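Local coordinates for protein lombricine kinase (Urechis caupo, PDB 3JPZ) that catalyses the reversible transfer of a phosphoryl group between ATP and the guanidino compound lombricine, as a member of the phosphagen kinase family, at residues A[61-66]-A[127-132]. Numbering follows the deposited sequence.
Sequences LIAGDE and LCYPPS
Tyr129 lays its ring obliquely along the backbone of 63-66, with CD2 of Tyr129 3.4 Å from Ala63 O and CE2 of Tyr129 3.5 Å from Asp65 C. Ala63 CB lies 3.7 Å from CE2 of Tyr129, with CD2 equally near. CG of Tyr129 stands anti to its own carbonyl carbon (chi1 -64°), which sets the ring between Ala63 CB and the Asp65-Glu66 peptide. The second apolar contact is tight: Ile62, extended through both torsions (chi1 -173°, chi2 160°), brings CD1 to 3.4 Å from CG of Pro131. That same proline CG and the Tyr129 ring both press on Ala63 O, a buried carbonyl oxygen without a polar partner. At Gly64, Ser132 OG comes within 3.1 Å of Gly64 CA. The backbones also approach here, Gly64 O lying 3.1 Å from Tyr129 N. Beyond it, Cys128 SG packs on Asp65 CB at 3.7 Å. The charged ends turn to other partners: the Asp65 carboxylate binds Thr38, His40 and Ser68, while Glu66 forms a salt bridge with Arg125. Within 127-132, Ser132 N bonds to Tyr129 O, closing a turn. This largely buried packing docks 61-66, in the phosphagen kinase N-terminal domain between helices 44-53 and 68-71, on the loop joining strand 113-122 of the large antiparallel sheet to helix 135-149; Phe76 of helix 73-83 packs on Ala63, and Pro50 of helix 44-53 meets Ile62.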
loop_
_atom_site.group_PDB
_atom_site.type_symbol
_atom_site.label_atom_id
_atom_site.label_comp_id
_atom_site.label_asym_id
_atom_site.label_seq_id
_atom_site.Cartn_x
_atom_site.Cartn_y
_atom_site.Cartn_z
ATOM N N LEU A 61 -7.116 -12.514 5.956
ATOM C CA LEU A 61 -6.807 -13.556 4.984
ATOM C C LEU A 61 -7.407 -13.207 3.634
ATOM O O LEU A 61 -8.561 -12.816 3.545
ATOM C CB LEU A 61 -7.351 -14.903 5.455
ATOM C CG LEU A 61 -7.080 -16.083 4.524
ATOM C CD1 LEU A 61 -5.583 -16.336 4.437
ATOM C CD2 LEU A 61 -7.814 -17.331 4.995
ATOM N N ILE A 62 -6.628 -13.366 2.572
ATOM C CA ILE A 62 -7.128 -13.070 1.241
ATOM C C ILE A 62 -6.490 -13.988 0.200
ATOM O O ILE A 62 -5.305 -14.289 0.261
ATOM C CB ILE A 62 -6.890 -11.596 0.880
ATOM C CG1 ILE A 62 -7.573 -11.260 -0.447
ATOM C CG2 ILE A 62 -5.397 -11.303 0.834
ATOM C CD1 ILE A 62 -7.808 -9.781 -0.665
ATOM N N ALA A 63 -7.299 -14.462 -0.737
ATOM C CA ALA A 63 -6.806 -15.345 -1.778
ATOM C C ALA A 63 -6.117 -14.533 -2.847
ATOM O O ALA A 63 -6.635 -13.513 -3.300
ATOM C CB ALA A 63 -7.956 -16.157 -2.378
ATOM N N GLY A 64 -4.932 -14.975 -3.239
ATOM C CA GLY A 64 -4.287 -14.415 -4.406
ATOM C C GLY A 64 -4.924 -14.975 -5.663
ATOM O O GLY A 64 -4.877 -14.363 -6.731
ATOM N N ASP A 65 -5.520 -16.153 -5.535
ATOM C CA ASP A 65 -6.138 -16.825 -6.670
ATOM C C ASP A 65 -7.064 -17.948 -6.205
ATOM O O ASP A 65 -7.152 -18.242 -5.015
ATOM C CB ASP A 65 -5.070 -17.353 -7.636
ATOM C CG ASP A 65 -4.228 -18.495 -7.053
ATOM O OD1 ASP A 65 -4.413 -18.874 -5.878
ATOM O OD2 ASP A 65 -3.366 -19.024 -7.792
ATOM N N GLU A 66 -7.760 -18.567 -7.150
ATOM C CA GLU A 66 -8.773 -19.557 -6.816
ATOM C C GLU A 66 -8.110 -20.709 -6.085
ATOM O O GLU A 66 -8.665 -21.272 -5.137
ATOM C CB GLU A 66 -9.464 -20.059 -8.086
ATOM C CG GLU A 66 -10.319 -21.283 -7.874
ATOM C CD GLU A 66 -11.258 -21.551 -9.033
ATOM O OE1 GLU A 66 -11.053 -20.986 -10.128
ATOM O OE2 GLU A 66 -12.206 -22.332 -8.844
ATOM N N LEU A 127 -7.803 -16.796 -13.712
ATOM C CA LEU A 127 -7.159 -15.503 -13.521
ATOM C C LEU A 127 -7.068 -15.093 -12.053
ATOM O O LEU A 127 -8.033 -15.207 -11.295
ATOM C CB LEU A 127 -7.909 -14.430 -14.291
ATOM C CG LEU A 127 -8.019 -14.694 -15.795
ATOM C CD1 LEU A 127 -9.014 -13.746 -16.421
ATOM C CD2 LEU A 127 -6.663 -14.563 -16.457
ATOM N N CYS A 128 -5.903 -14.582 -11.671
ATOM C CA CYS A 128 -5.667 -14.215 -10.283
ATOM C C CYS A 128 -6.567 -13.077 -9.847
ATOM O O CYS A 128 -6.849 -12.163 -10.607
ATOM C CB CYS A 128 -4.198 -13.840 -10.075
ATOM S SG CYS A 128 -3.118 -15.275 -9.973
ATOM N N TYR A 129 -7.021 -13.155 -8.606
ATOM C CA TYR A 129 -7.665 -12.034 -7.949
ATOM C C TYR A 129 -6.755 -10.807 -7.892
ATOM O O TYR A 129 -5.543 -10.912 -8.053
ATOM C CB TYR A 129 -8.035 -12.436 -6.528
ATOM C CG TYR A 129 -9.045 -13.551 -6.439
ATOM C CD1 TYR A 129 -10.275 -13.463 -7.087
ATOM C CD2 TYR A 129 -8.790 -14.676 -5.674
ATOM C CE1 TYR A 129 -11.205 -14.479 -6.988
ATOM C CE2 TYR A 129 -9.709 -15.693 -5.575
ATOM C CZ TYR A 129 -10.916 -15.588 -6.234
ATOM O OH TYR A 129 -11.831 -16.605 -6.117
ATOM N N PRO A 130 -7.343 -9.635 -7.629
ATOM C CA PRO A 130 -6.643 -8.349 -7.506
ATOM C C PRO A 130 -5.375 -8.361 -6.644
ATOM O O PRO A 130 -4.447 -7.627 -6.952
ATOM C CB PRO A 130 -7.701 -7.451 -6.869
ATOM C CG PRO A 130 -8.983 -7.981 -7.415
ATOM C CD PRO A 130 -8.801 -9.473 -7.500
ATOM N N PRO A 131 -5.331 -9.166 -5.573
ATOM C CA PRO A 131 -4.101 -9.116 -4.779
ATOM C C PRO A 131 -2.867 -9.598 -5.545
ATOM O O PRO A 131 -1.776 -9.090 -5.279
ATOM C CB PRO A 131 -4.403 -10.049 -3.592
ATOM C CG PRO A 131 -5.903 -10.091 -3.516
ATOM C CD PRO A 131 -6.349 -10.028 -4.957
ATOM N N SER A 132 -3.042 -10.532 -6.480
ATOM C CA SER A 132 -1.915 -11.214 -7.111
ATOM C C SER A 132 -1.899 -11.142 -8.638
ATOM O O SER A 132 -0.977 -11.646 -9.265
ATOM C CB SER A 132 -1.910 -12.685 -6.701
ATOM O OG SER A 132 -1.780 -12.820 -5.299
#